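PDB 1OXX: ABC transporter, ATP binding protein from Sulfolobus solfataricus, which couples ATP hydrolysis to glucose uptake as the ATPase subunit of the GlcSTUV ABC transporter complex. Local coordinates for residues V6-K11 with N23-I28; L54-T59 with L68-G73; L164-S169 with V196-P201; V256-L261 with S320-F325; V281-D286 with V338-R343. The protein carries 1 engineered substitution. One frame throughout, in Å; residues are numbered along the deposited sequence.

Contact 1: V6-K11 with N23-I28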
# COMPACT_ATOMS: atom_id res chain seq x y z
N VAL A 6 1.12 9.25 -17.04
CA VAL A 6 2.36 9.66 -16.41
C VAL A 6 3.45 9.27 -17.41
O VAL A 6 3.67 8.09 -17.62
CB VAL A 6 2.55 8.92 -15.08
CG1 VAL A 6 3.84 9.35 -14.39
CG2 VAL A 6 1.37 9.17 -14.16
N LYS A 7 4.08 10.26 -18.04
CA LYS A 7 5.05 10.01 -19.11
C LYS A 7 6.47 10.46 -18.75
O LYS A 7 6.75 11.65 -18.61
CB LYS A 7 4.60 10.74 -20.38
CG LYS A 7 5.41 10.36 -21.61
CD LYS A 7 5.07 8.97 -22.06
CE LYS A 7 6.03 8.50 -23.17
NZ LYS A 7 5.60 7.19 -23.75
N ASN A 8 7.36 9.48 -18.57
CA ASN A 8 8.75 9.73 -18.20
C ASN A 8 8.91 10.74 -17.08
O ASN A 8 9.75 11.64 -17.16
CB ASN A 8 9.55 10.20 -19.43
CG ASN A 8 9.53 9.20 -20.54
OD1 ASN A 8 9.26 9.55 -21.69
ND2 ASN A 8 9.82 7.95 -20.22
N VAL A 9 8.12 10.59 -16.03
CA VAL A 9 8.17 11.57 -14.96
C VAL A 9 9.33 11.35 -13.99
O VAL A 9 9.46 10.28 -13.39
CB VAL A 9 6.89 11.59 -14.21
CG1 VAL A 9 7.05 12.29 -12.87
CG2 VAL A 9 5.80 12.26 -15.09
N SER A 10 10.16 12.38 -13.86
CA SER A 10 11.24 12.37 -12.90
C SER A 10 11.11 13.59 -12.00
O SER A 10 10.51 14.59 -12.38
CB SER A 10 12.58 12.41 -13.62
OG SER A 10 12.79 11.24 -14.38
N LYS A 11 11.65 13.48 -10.79
CA LYS A 11 11.61 14.58 -9.84
C LYS A 11 12.90 14.53 -9.04
O LYS A 11 13.25 13.49 -8.46
CB LYS A 11 10.41 14.46 -8.89
CG LYS A 11 10.32 15.61 -7.90
CD LYS A 11 10.15 16.93 -8.59
CE LYS A 11 10.05 18.07 -7.60
NZ LYS A 11 9.86 19.35 -8.32
N ASN A 23 12.07 8.47 -14.14
CA ASN A 23 11.41 8.01 -15.36
C ASN A 23 10.23 7.06 -15.14
O ASN A 23 10.19 5.94 -15.64
CB ASN A 23 12.42 7.36 -16.30
CG ASN A 23 12.18 7.75 -17.73
OD1 ASN A 23 12.49 8.87 -18.13
ND2 ASN A 23 11.60 6.84 -18.51
N VAL A 24 9.26 7.56 -14.39
CA VAL A 24 8.07 6.78 -14.07
C VAL A 24 7.06 6.86 -15.20
O VAL A 24 6.71 7.95 -15.67
CB VAL A 24 7.44 7.25 -12.77
CG1 VAL A 24 6.14 6.52 -12.51
CG2 VAL A 24 8.39 7.07 -11.60
N ASN A 25 6.60 5.70 -15.65
CA ASN A 25 5.63 5.61 -16.72
C ASN A 25 4.44 4.73 -16.31
O ASN A 25 4.62 3.54 -16.01
CB ASN A 25 6.27 5.04 -17.98
CG ASN A 25 7.20 6.04 -18.66
OD1 ASN A 25 6.73 6.95 -19.33
ND2 ASN A 25 8.51 5.88 -18.45
N ILE A 26 3.24 5.31 -16.26
CA ILE A 26 2.02 4.60 -15.92
C ILE A 26 0.87 5.22 -16.68
O ILE A 26 0.80 6.44 -16.81
CB ILE A 26 1.65 4.76 -14.43
CG1 ILE A 26 2.86 4.65 -13.52
CG2 ILE A 26 0.60 3.73 -14.04
CD1 ILE A 26 2.53 5.02 -12.07
N ASN A 27 -0.01 4.37 -17.21
CA ASN A 27 -1.25 4.80 -17.82
C ASN A 27 -2.38 4.28 -16.95
O ASN A 27 -2.65 3.06 -16.93
CB ASN A 27 -1.42 4.27 -19.25
CG ASN A 27 -0.29 4.67 -20.18
OD1 ASN A 27 0.23 5.78 -20.11
ND2 ASN A 27 0.06 3.77 -21.11
N ILE A 28 -3.01 5.16 -16.17
CA ILE A 28 -4.11 4.79 -15.27
C ILE A 28 -5.42 5.05 -15.99
O ILE A 28 -5.65 6.15 -16.48
CB ILE A 28 -4.03 5.62 -13.97
CG1 ILE A 28 -2.71 5.35 -13.26
CG2 ILE A 28 -5.19 5.30 -13.05
CD1 ILE A 28 -2.46 6.22 -12.05
O HOH W 1 3.00 6.40 -19.71

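Contact 2: L54-T59 with L68-G73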
# COMPACT_ATOMS: atom_id res chain seq x y z
N LEU A 54 0.37 19.84 -6.63
CA LEU A 54 1.05 20.57 -5.55
C LEU A 54 2.56 20.64 -5.81
O LEU A 54 3.29 21.40 -5.17
CB LEU A 54 0.76 19.91 -4.20
CG LEU A 54 -0.72 19.97 -3.79
CD1 LEU A 54 -0.99 19.07 -2.60
CD2 LEU A 54 -1.13 21.41 -3.49
N ASP A 55 3.00 19.81 -6.75
CA ASP A 55 4.37 19.82 -7.21
C ASP A 55 4.33 19.47 -8.70
O ASP A 55 3.27 19.16 -9.24
CB ASP A 55 5.23 18.84 -6.42
CG ASP A 55 6.72 19.15 -6.51
OD1 ASP A 55 7.14 20.02 -7.32
OD2 ASP A 55 7.55 18.57 -5.78
N VAL A 56 5.48 19.54 -9.36
CA VAL A 56 5.58 19.25 -10.78
C VAL A 56 6.75 18.34 -11.10
O VAL A 56 7.73 18.30 -10.34
CB VAL A 56 5.75 20.54 -11.60
CG1 VAL A 56 4.50 21.41 -11.47
CG2 VAL A 56 6.98 21.29 -11.17
N PRO A 57 6.67 17.60 -12.20
CA PRO A 57 7.81 16.81 -12.64
C PRO A 57 8.98 17.73 -12.95
O PRO A 57 8.78 18.84 -13.46
CB PRO A 57 7.33 16.15 -13.93
CG PRO A 57 5.84 16.25 -13.89
CD PRO A 57 5.52 17.46 -13.10
N SER A 58 10.19 17.30 -12.61
CA SER A 58 11.40 18.03 -13.02
C SER A 58 11.56 17.86 -14.53
O SER A 58 11.82 18.83 -15.25
CB SER A 58 12.63 17.51 -12.26
OG SER A 58 12.50 17.71 -10.86
N THR A 59 11.39 16.62 -14.98
CA THR A 59 11.35 16.30 -16.39
C THR A 59 10.20 15.34 -16.60
O THR A 59 9.76 14.65 -15.67
CB THR A 59 12.67 15.72 -16.89
OG1 THR A 59 13.02 14.59 -16.09
CG2 THR A 59 13.79 16.71 -16.68
N LEU A 68 -2.56 18.33 -21.04
CA LEU A 68 -1.26 18.43 -20.39
C LEU A 68 -1.41 19.31 -19.15
O LEU A 68 -1.70 20.52 -19.25
CB LEU A 68 -0.23 19.01 -21.35
CG LEU A 68 1.19 19.20 -20.80
CD1 LEU A 68 1.87 17.86 -20.57
CD2 LEU A 68 1.99 20.07 -21.75
N VAL A 69 -1.23 18.72 -17.97
CA VAL A 69 -1.39 19.47 -16.73
C VAL A 69 -0.06 19.91 -16.08
O VAL A 69 -0.04 20.80 -15.24
CB VAL A 69 -2.26 18.70 -15.70
CG1 VAL A 69 -3.64 18.43 -16.26
CG2 VAL A 69 -1.59 17.39 -15.31
N ALA A 70 1.04 19.26 -16.45
CA ALA A 70 2.36 19.64 -15.96
C ALA A 70 3.42 19.08 -16.89
O ALA A 70 3.23 18.02 -17.48
CB ALA A 70 2.57 19.15 -14.54
N SER A 71 4.54 19.78 -17.02
CA SER A 71 5.55 19.38 -17.98
C SER A 71 6.88 20.04 -17.69
O SER A 71 6.98 21.27 -17.62
CB SER A 71 5.12 19.78 -19.39
OG SER A 71 6.13 19.51 -20.35
N ASN A 72 7.90 19.21 -17.50
CA ASN A 72 9.26 19.70 -17.40
C ASN A 72 9.46 20.97 -16.56
O ASN A 72 9.97 21.99 -17.04
CB ASN A 72 9.80 19.83 -18.82
CG ASN A 72 9.82 18.48 -19.55
OD1 ASN A 72 10.67 17.65 -19.29
ND2 ASN A 72 8.84 18.26 -20.42
N GLY A 73 9.05 20.89 -15.30
CA GLY A 73 9.25 21.98 -14.36
C GLY A 73 8.17 23.04 -14.33
O GLY A 73 8.23 23.98 -13.52

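Contact 3: L164-S169 with V196-P201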
# COMPACT_ATOMS: atom_id res chain seq x y z
N LEU A 164 -5.59 9.52 -2.27
CA LEU A 164 -5.46 9.13 -0.86
C LEU A 164 -3.99 8.87 -0.55
O LEU A 164 -3.34 8.06 -1.20
CB LEU A 164 -6.26 7.86 -0.59
CG LEU A 164 -7.74 7.86 -0.97
CD1 LEU A 164 -8.33 6.46 -0.80
CD2 LEU A 164 -8.53 8.89 -0.17
N ASP A 165 -3.48 9.57 0.44
CA ASP A 165 -2.11 9.40 0.89
C ASP A 165 -2.17 9.05 2.37
O ASP A 165 -2.49 9.90 3.20
CB ASP A 165 -1.32 10.69 0.68
CG ASP A 165 0.17 10.54 1.00
OD1 ASP A 165 0.55 9.59 1.72
OD2 ASP A 165 1.02 11.34 0.55
N GLU A 166 -1.87 7.79 2.70
CA GLU A 166 -1.92 7.31 4.09
C GLU A 166 -3.24 7.70 4.72
O GLU A 166 -3.28 8.23 5.83
CB GLU A 166 -0.79 7.93 4.92
CG GLU A 166 0.59 7.47 4.55
CD GLU A 166 0.89 6.06 5.05
OE1 GLU A 166 0.32 5.67 6.09
OE2 GLU A 166 1.69 5.36 4.40
N PRO A 167 -4.34 7.42 4.03
CA PRO A 167 -5.65 7.94 4.43
C PRO A 167 -6.24 7.38 5.71
O PRO A 167 -7.19 8.00 6.22
CB PRO A 167 -6.54 7.52 3.28
CG PRO A 167 -5.91 6.28 2.81
CD PRO A 167 -4.44 6.60 2.81
N PHE A 168 -5.74 6.25 6.20
CA PHE A 168 -6.35 5.60 7.37
C PHE A 168 -5.43 5.55 8.55
O PHE A 168 -5.74 4.95 9.58
CB PHE A 168 -6.76 4.17 6.99
CG PHE A 168 -7.49 4.09 5.70
CD1 PHE A 168 -6.99 3.36 4.65
CD2 PHE A 168 -8.68 4.79 5.53
CE1 PHE A 168 -7.66 3.31 3.45
CE2 PHE A 168 -9.34 4.73 4.36
CZ PHE A 168 -8.84 3.98 3.31
N SER A 169 -4.29 6.21 8.41
CA SER A 169 -3.26 6.11 9.43
C SER A 169 -3.55 6.89 10.71
O SER A 169 -2.85 6.71 11.69
CB SER A 169 -1.90 6.50 8.83
OG SER A 169 -1.63 5.68 7.70
N VAL A 196 -4.24 5.50 -4.50
CA VAL A 196 -3.92 5.42 -3.08
C VAL A 196 -2.45 5.07 -2.94
O VAL A 196 -1.95 4.18 -3.63
CB VAL A 196 -4.80 4.38 -2.36
CG1 VAL A 196 -4.65 3.02 -2.99
CG2 VAL A 196 -4.44 4.30 -0.85
N VAL A 197 -1.76 5.80 -2.08
CA VAL A 197 -0.37 5.47 -1.77
C VAL A 197 -0.30 5.18 -0.28
O VAL A 197 -0.94 5.86 0.53
CB VAL A 197 0.64 6.56 -2.18
CG1 VAL A 197 0.42 6.99 -3.61
CG2 VAL A 197 0.57 7.75 -1.25
N SER A 198 0.48 4.16 0.09
CA SER A 198 0.56 3.75 1.48
C SER A 198 1.78 2.87 1.71
O SER A 198 2.32 2.32 0.76
CB SER A 198 -0.69 2.95 1.87
OG SER A 198 -0.71 2.60 3.25
N HIS A 199 2.17 2.82 2.97
CA HIS A 199 3.24 1.95 3.47
C HIS A 199 2.64 0.60 3.83
O HIS A 199 3.36 -0.42 3.91
CB HIS A 199 3.86 2.57 4.73
CG HIS A 199 2.96 2.52 5.92
ND1 HIS A 199 1.82 3.29 6.02
CD2 HIS A 199 3.01 1.78 7.05
CE1 HIS A 199 1.22 3.03 7.17
NE2 HIS A 199 1.92 2.12 7.81
N ASP A 200 1.32 0.59 4.04
CA ASP A 200 0.60 -0.60 4.49
C ASP A 200 -0.04 -1.37 3.35
O ASP A 200 -0.96 -0.88 2.69
CB ASP A 200 -0.51 -0.20 5.46
CG ASP A 200 -1.11 -1.38 6.17
OD1 ASP A 200 -0.76 -2.53 5.83
OD2 ASP A 200 -1.95 -1.25 7.09
N PRO A 201 0.42 -2.59 3.09
CA PRO A 201 -0.18 -3.39 2.02
C PRO A 201 -1.68 -3.67 2.25
O PRO A 201 -2.41 -3.93 1.30
CB PRO A 201 0.64 -4.70 2.02
CG PRO A 201 1.56 -4.63 3.17
CD PRO A 201 1.50 -3.29 3.80

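Contact 4: V256-L261 with S320-F325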
# COMPACT_ATOMS: atom_id res chain seq x y z
N VAL A 256 18.77 -25.70 -2.91
CA VAL A 256 19.43 -24.60 -2.20
C VAL A 256 19.59 -25.00 -0.75
O VAL A 256 18.60 -25.20 -0.04
CB VAL A 256 18.62 -23.29 -2.34
CG1 VAL A 256 19.26 -22.17 -1.55
CG2 VAL A 256 18.55 -22.87 -3.80
N VAL A 257 20.83 -25.11 -0.31
CA VAL A 257 21.14 -25.58 1.03
C VAL A 257 21.38 -24.43 2.00
O VAL A 257 22.17 -23.54 1.73
CB VAL A 257 22.38 -26.46 1.03
CG1 VAL A 257 22.84 -26.74 2.45
CG2 VAL A 257 22.11 -27.78 0.29
N ILE A 258 20.68 -24.48 3.13
CA ILE A 258 20.82 -23.51 4.20
C ILE A 258 20.88 -24.34 5.49
O ILE A 258 19.87 -24.73 6.05
CB ILE A 258 19.62 -22.53 4.22
CG1 ILE A 258 19.39 -21.94 2.82
CG2 ILE A 258 19.84 -21.43 5.26
CD1 ILE A 258 18.20 -21.02 2.70
N GLY A 259 22.09 -24.66 5.94
CA GLY A 259 22.25 -25.51 7.10
C GLY A 259 21.53 -26.83 6.86
O GLY A 259 21.74 -27.50 5.85
N SER A 260 20.67 -27.19 7.79
CA SER A 260 19.92 -28.44 7.71
C SER A 260 18.66 -28.35 6.83
O SER A 260 17.85 -29.28 6.82
CB SER A 260 19.53 -28.88 9.11
OG SER A 260 18.81 -27.86 9.77
N LEU A 261 18.46 -27.23 6.15
CA LEU A 261 17.35 -27.14 5.22
C LEU A 261 17.86 -27.20 3.79
O LEU A 261 18.97 -26.74 3.48
CB LEU A 261 16.58 -25.84 5.42
CG LEU A 261 15.94 -25.62 6.78
CD1 LEU A 261 15.12 -24.33 6.72
CD2 LEU A 261 15.07 -26.78 7.19
N SER A 320 23.07 -22.92 11.13
CA SER A 320 22.74 -21.68 10.42
C SER A 320 22.09 -20.69 11.36
O SER A 320 21.42 -21.08 12.33
CB SER A 320 21.78 -21.96 9.24
OG SER A 320 21.35 -20.76 8.60
N GLU A 321 22.29 -19.40 11.10
CA GLU A 321 21.63 -18.34 11.85
C GLU A 321 20.46 -17.74 11.07
O GLU A 321 19.82 -16.80 11.55
CB GLU A 321 22.62 -17.25 12.26
CG GLU A 321 23.66 -17.76 13.24
CD GLU A 321 24.67 -16.70 13.66
OE1 GLU A 321 25.63 -16.46 12.90
OE2 GLU A 321 24.50 -16.12 14.75
N GLU A 322 20.18 -18.27 9.88
CA GLU A 322 19.05 -17.79 9.08
C GLU A 322 17.77 -18.14 9.80
O GLU A 322 17.67 -19.19 10.41
CB GLU A 322 19.06 -18.41 7.69
CG GLU A 322 20.29 -18.07 6.86
CD GLU A 322 20.36 -16.61 6.47
OE1 GLU A 322 21.23 -15.89 6.98
OE2 GLU A 322 19.54 -16.19 5.64
N GLU A 323 16.79 -17.26 9.71
CA GLU A 323 15.53 -17.47 10.43
C GLU A 323 14.33 -17.69 9.53
O GLU A 323 14.24 -17.18 8.41
CB GLU A 323 15.23 -16.26 11.30
CG GLU A 323 16.23 -16.02 12.41
CD GLU A 323 15.98 -14.74 13.18
OE1 GLU A 323 15.08 -13.95 12.79
OE2 GLU A 323 16.69 -14.50 14.18
N ILE A 324 13.39 -18.47 10.05
CA ILE A 324 12.09 -18.65 9.45
C ILE A 324 11.06 -18.54 10.57
O ILE A 324 11.16 -19.22 11.62
CB ILE A 324 11.94 -20.01 8.78
CG1 ILE A 324 12.81 -20.11 7.54
CG2 ILE A 324 10.50 -20.25 8.44
CD1 ILE A 324 12.71 -21.48 6.90
N PHE A 325 10.10 -17.65 10.39
CA PHE A 325 8.98 -17.59 11.31
C PHE A 325 7.68 -18.00 10.63
O PHE A 325 7.51 -17.89 9.40
CB PHE A 325 8.82 -16.21 11.98
CG PHE A 325 8.43 -15.10 11.05
CD1 PHE A 325 7.10 -14.80 10.83
CD2 PHE A 325 9.39 -14.38 10.39
CE1 PHE A 325 6.75 -13.78 9.95
CE2 PHE A 325 9.05 -13.37 9.52
CZ PHE A 325 7.73 -13.07 9.31

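Contact 5: V281-D286 with V338-R343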
# COMPACT_ATOMS: atom_id res chain seq x y z
N VAL A 281 4.72 -22.10 5.55
CA VAL A 281 5.61 -22.89 6.40
C VAL A 281 4.76 -23.62 7.44
O VAL A 281 3.81 -23.06 7.98
CB VAL A 281 6.62 -21.99 7.14
CG1 VAL A 281 7.50 -22.78 8.14
CG2 VAL A 281 7.48 -21.23 6.16
N LYS A 282 5.12 -24.88 7.74
CA LYS A 282 4.46 -25.65 8.79
C LYS A 282 5.52 -26.43 9.54
O LYS A 282 6.45 -26.94 8.92
CB LYS A 282 3.42 -26.61 8.20
CG LYS A 282 2.68 -27.44 9.21
CD LYS A 282 1.53 -28.25 8.56
CE LYS A 282 0.87 -29.21 9.53
NZ LYS A 282 0.04 -28.48 10.53
N LEU A 283 5.41 -26.49 10.86
CA LEU A 283 6.36 -27.21 11.71
C LEU A 283 5.72 -28.42 12.39
O LEU A 283 4.52 -28.42 12.70
CB LEU A 283 6.86 -26.26 12.80
CG LEU A 283 7.37 -24.90 12.33
CD1 LEU A 283 7.74 -24.05 13.53
CD2 LEU A 283 8.53 -25.04 11.40
N SER A 284 6.53 -29.45 12.63
CA SER A 284 6.05 -30.64 13.34
C SER A 284 7.20 -31.32 14.06
O SER A 284 8.35 -31.03 13.80
CB SER A 284 5.43 -31.68 12.40
OG SER A 284 6.52 -32.04 11.57
N LYS A 285 6.89 -32.23 14.97
CA LYS A 285 7.95 -32.97 15.62
C LYS A 285 8.24 -34.29 14.94
O LYS A 285 9.31 -34.87 15.13
CB LYS A 285 7.61 -33.25 17.08
CG LYS A 285 7.54 -32.02 17.94
CD LYS A 285 8.93 -31.48 18.22
CE LYS A 285 9.73 -32.44 19.09
NZ LYS A 285 11.07 -31.89 19.43
N ASP A 286 7.29 -34.78 14.16
CA ASP A 286 7.45 -36.02 13.41
C ASP A 286 6.79 -35.76 12.08
O ASP A 286 6.16 -34.72 11.90
CB ASP A 286 6.83 -37.22 14.14
CG ASP A 286 7.38 -38.57 13.67
OD1 ASP A 286 8.05 -38.64 12.61
OD2 ASP A 286 7.20 -39.63 14.32
N VAL A 338 12.51 -29.49 15.36
CA VAL A 338 11.31 -29.67 14.56
C VAL A 338 11.65 -30.01 13.12
O VAL A 338 12.76 -29.76 12.63
CB VAL A 338 10.46 -28.37 14.52
CG1 VAL A 338 9.94 -28.00 15.92
CG2 VAL A 338 11.27 -27.22 13.95
N LEU A 339 10.66 -30.58 12.45
CA LEU A 339 10.71 -30.76 11.01
C LEU A 339 10.06 -29.54 10.37
O LEU A 339 9.09 -29.01 10.91
CB LEU A 339 9.96 -32.02 10.59
CG LEU A 339 10.48 -33.33 11.19
CD1 LEU A 339 9.73 -34.49 10.57
CD2 LEU A 339 12.00 -33.44 10.97
N VAL A 340 10.60 -29.11 9.25
CA VAL A 340 10.13 -27.92 8.53
C VAL A 340 9.56 -28.31 7.18
O VAL A 340 10.22 -28.97 6.38
CB VAL A 340 11.28 -26.92 8.32
CG1 VAL A 340 10.77 -25.66 7.64
CG2 VAL A 340 11.94 -26.59 9.65
N TYR A 341 8.30 -27.93 6.97
CA TYR A 341 7.59 -28.20 5.74
C TYR A 341 7.26 -26.87 5.09
O TYR A 341 7.04 -25.86 5.78
CB TYR A 341 6.26 -28.90 6.00
CG TYR A 341 6.34 -30.35 6.39
CD1 TYR A 341 6.53 -30.73 7.72
CD2 TYR A 341 6.18 -31.33 5.44
CE1 TYR A 341 6.59 -32.07 8.06
CE2 TYR A 341 6.26 -32.67 5.77
CZ TYR A 341 6.44 -33.04 7.08
OH TYR A 341 6.49 -34.38 7.42
N VAL A 342 7.21 -26.85 3.77
CA VAL A 342 6.74 -25.67 3.06
C VAL A 342 5.78 -26.06 1.94
O VAL A 342 5.65 -27.22 1.59
CB VAL A 342 7.91 -24.86 2.44
CG1 VAL A 342 8.93 -24.42 3.50
CG2 VAL A 342 8.61 -25.66 1.34
N ARG A 343 5.10 -25.06 1.40
CA ARG A 343 4.32 -25.24 0.18
C ARG A 343 5.28 -25.12 -0.99
O ARG A 343 5.81 -24.04 -1.27
CB ARG A 343 3.27 -24.14 0.06
CG ARG A 343 2.30 -24.12 1.19
CD ARG A 343 1.36 -25.30 1.17
NE ARG A 343 0.17 -25.09 2.00
CZ ARG A 343 -0.63 -26.05 2.38
NH1 ARG A 343 -0.38 -27.30 2.00
NH2 ARG A 343 -1.68 -25.79 3.14

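Contact 1: V6-K11 with N23-I28
N25 reaches back from its strand to hold the corner of the opposing one: its OD1 accepts the backbone N of N8 at 2.7 Å. The bond is nearly straight at the hydrogen (165°), but the donor stands 50° out of the amide plane of N25 and so lies off the lone pairs. CG sits anti to the carbonyl carbon (chi1 -73°), which swings the amide across the strand gap. A leucine here would probably leave the N8 N-H without this acceptor and the corner freer to shift. On the buried side, V6 CG1 rests 3.4 Å from V24 O and 4.1 Å from V24 CG1. At the far end of the segments, S10 OG takes the N-H of N23 at 2.9 Å.

The two segments are the arms of an antiparallel beta hairpin, in which V6 with I26 and V9 with V24 are hydrogen-bonded pairs. V24 N to V9 O is 2.9 Å and almost linear. Between the pairs the register slips by one: N8 and V9 both face V24, and N23 and V24 both face V9, each a G1 beta bulge, with N8 and N23 at positive phi. V6 O is shared by the N-H of I26 and by a water, which donates to it at 2.8 Å and also donates to N27 OD1. Behind the buried face made by V6, V9, V24 and I26 lies helix 41-52, where I51 meets V6 and F47 meets I26, while P57 covers V9. The V9 side chain is about 8 Å from that of T46, a probable ATP-binding residue.

Contact 2: L54-T59 with L68-G73
P57 and G73 make the polar link of this contact: G73 N donates to P57 O, 2.8 Å away, in a bent bond (135° at the hydrogen) whose donor lies 18° from the carbonyl plane. Around it the two chains brush through weaker contacts, among them a long CA-H...O contact from N72 CA to S58 O. At the positive phi of G73 a CB would crowd the carbonyl O of N72, consistent with a glycine after the strand.

Apolar contact is concentrated on A70. Its CB touches P57 CD at 3.7 Å and V56 CG1 at 4.3 Å. V56 CG1 is anti to the carbonyl carbon (chi1 -64°), which leaves CG2 between the backbone N and the carbonyl carbon, 3.8 Å from G73 O.

Side-chain polar groups brace each chain. N72 crosses T59 at about a right angle, bringing its OD1 to 3.3 Å from T59 CA, and this same oxygen accepts the backbone N of G60. Its ND2 donates to S71 OG at 3.0 Å and also to E61 OE2, so the amide is gripped at both ends and its rotation is fixed. D55 OD1 receives V56 N at 2.7 Å from above the carboxylate plane and forms a salt bridge with K11.

The loop 54-59 descends from helix 41-52, with P57 against I50, and runs into strand 61-64. S58 and T59 form a classic beta bulge opposite S10 of strand 4-13, while segment 68-73 continues strand 67-71, which pairs with strand 61-64.

Contact 3: L164-S169 with V196-P201
E166 sends its side chain across to H199. From CB, with CG anti to the carbonyl carbon (chi1 -68°), the chain bends at chi2 and brings CD to 3.1 Å from H199 ND1. OE2 uses its syn lone pair to accept ND1 at 2.6 Å, and also takes the backbone N of H199 at 3.0 Å, 27° out of the carboxylate plane. OE1 receives the hydroxyl of S169, OG lying 2.5 Å away nearly along the C-O axis, and only a weak bond from ND1. Carboxylate and imidazole are nearly coplanar, 26° apart. A leucine here would probably leave ND1 and the backbone N of H199 without their shared acceptor, and the ring free to turn.

E166 directly follows the Walker B strand 161-165 and is inferred to bind ATP; H199 occupies the H-loop position of ABC ATPases. Parallel pairing sets the two up: V197 N donates to L164 O and E166 N to V197 O (3.0 Å). Strands 161-165 and 193-198 are joined through helix 176-190 in a beta-alpha-beta unit, flanked by strands 84-88 and 33-37, with D165 OD2 bonded to T45 of the P-loop.

Contact 4: V256-L261 with S320-F325
E322 faces I258 with the stem of its side chain and not with its flat end: CG lies 3.7 Å from I258 CG2, the two side chains crossing at about a right angle, while the carboxylate turns aside and OE2 accepts the backbone N of E248. No ring or carboxylate stacks across this contact. The one aromatic ring of the two segments, that of F325, points elsewhere and makes a cation-pi contact with R312.

What meets is mostly aliphatic, with one hydroxyl. I258 CG2, set anti to the backbone N of its residue, touches both E322 CG and S320 OG, the latter also 3.7 Å away. That hydroxyl oxygen is fixed in turn by the N-H of E322, which it accepts at 3.0 Å in an ST turn. Further along, L261 and I324 reach toward each other tip to tip, CD1 to CD1 at 3.7 Å. G259 CA passes S320 CB at 4.2 Å, and a side chain at G259 would clash there, its CB arriving about 3.0 Å from S320 CB.

The residues behind this surface complete it: L247 lies against both I258 and I324, P317 against L261, and S260 OG bonds to K298 O and L318 N. I258 to L261 form a type II' turn, closed by I258 N to L261 O and L261 N to I258 O, each 2.9 Å. This two-residue beta hairpin of strands 255-258 and 261-263 packs its tip on the lead-in to strand 324-328, which lies in a second antiparallel sheet, part of a C-terminal domain probably related to OB folds.

Contact 5: V281-D286 with V338-R343
L283 has CG anti to its carbonyl carbon (chi1 -50°), which lays its side chain beside that of V340, both pointing the same way, and puts CD2 4.1 Å from V340 CG2. Y341 takes a similar turn about its first bond (chi1 -74°) and so swings its ring over the opposite face, with K282 O at the ring edge and in its plane and S284 OG tentatively there too. The framework is an antiparallel pair of strands, 281-284 at the border of a five-stranded sheet and 337-342 next to it, running at 154° to each other.

K282 with Y341 and S284 with L339 are the hydrogen-bonded pairs; V281 with V342 and L283 with V340 are the non-hydrogen-bonded ones. Both N-H groups and both carbonyls of each hydrogen-bonded pair are used, the shortest bond being L339 N to S284 O at 2.7 Å. V281, L283, V340 and V342 share one face, largely buried, and pack on I276, I313 and I315 of other strands, V340 and V342 also meeting V296 of strand 294-307.

On the other face, S284 is modelled in two conformations; in one, OG lies 3.5 Å from Y341 CE1 and donates to D286 O, so these contacts are tentative. The phenol oxygen of Y341 bonds to the backbone N of I288, holding the ring's far end. K285 curls back, CD 4.3 Å from V338 CG1, and its NZ forms a salt bridge with E336 and bonds to E337 O. The chain turns at K285, and the backbone C of D286 is met by L339 CD1 at 3.5 Å.

In the fold
From the N terminus, contact 1 closes the first hairpin, strands 4-13 and 18-28. After helix 41-52 the chain returns to the same antiparallel sheet, where contact 2 joins the loop 54-59 to the end of strand 67-71 and touches contact 1 through S10 and S58. Contact 3 follows in series, bringing strands 161-165 and 193-198 of the mixed nucleotide-binding sheet together, its nearest atoms about 8 Å from contact 1. In the C-terminal domain the segments of contacts 4 and 5 alternate along the chain, so their loops cross: I324 meets V281, bringing the two outer strands of one sheet together, while L261 meets V340 from the other sheet.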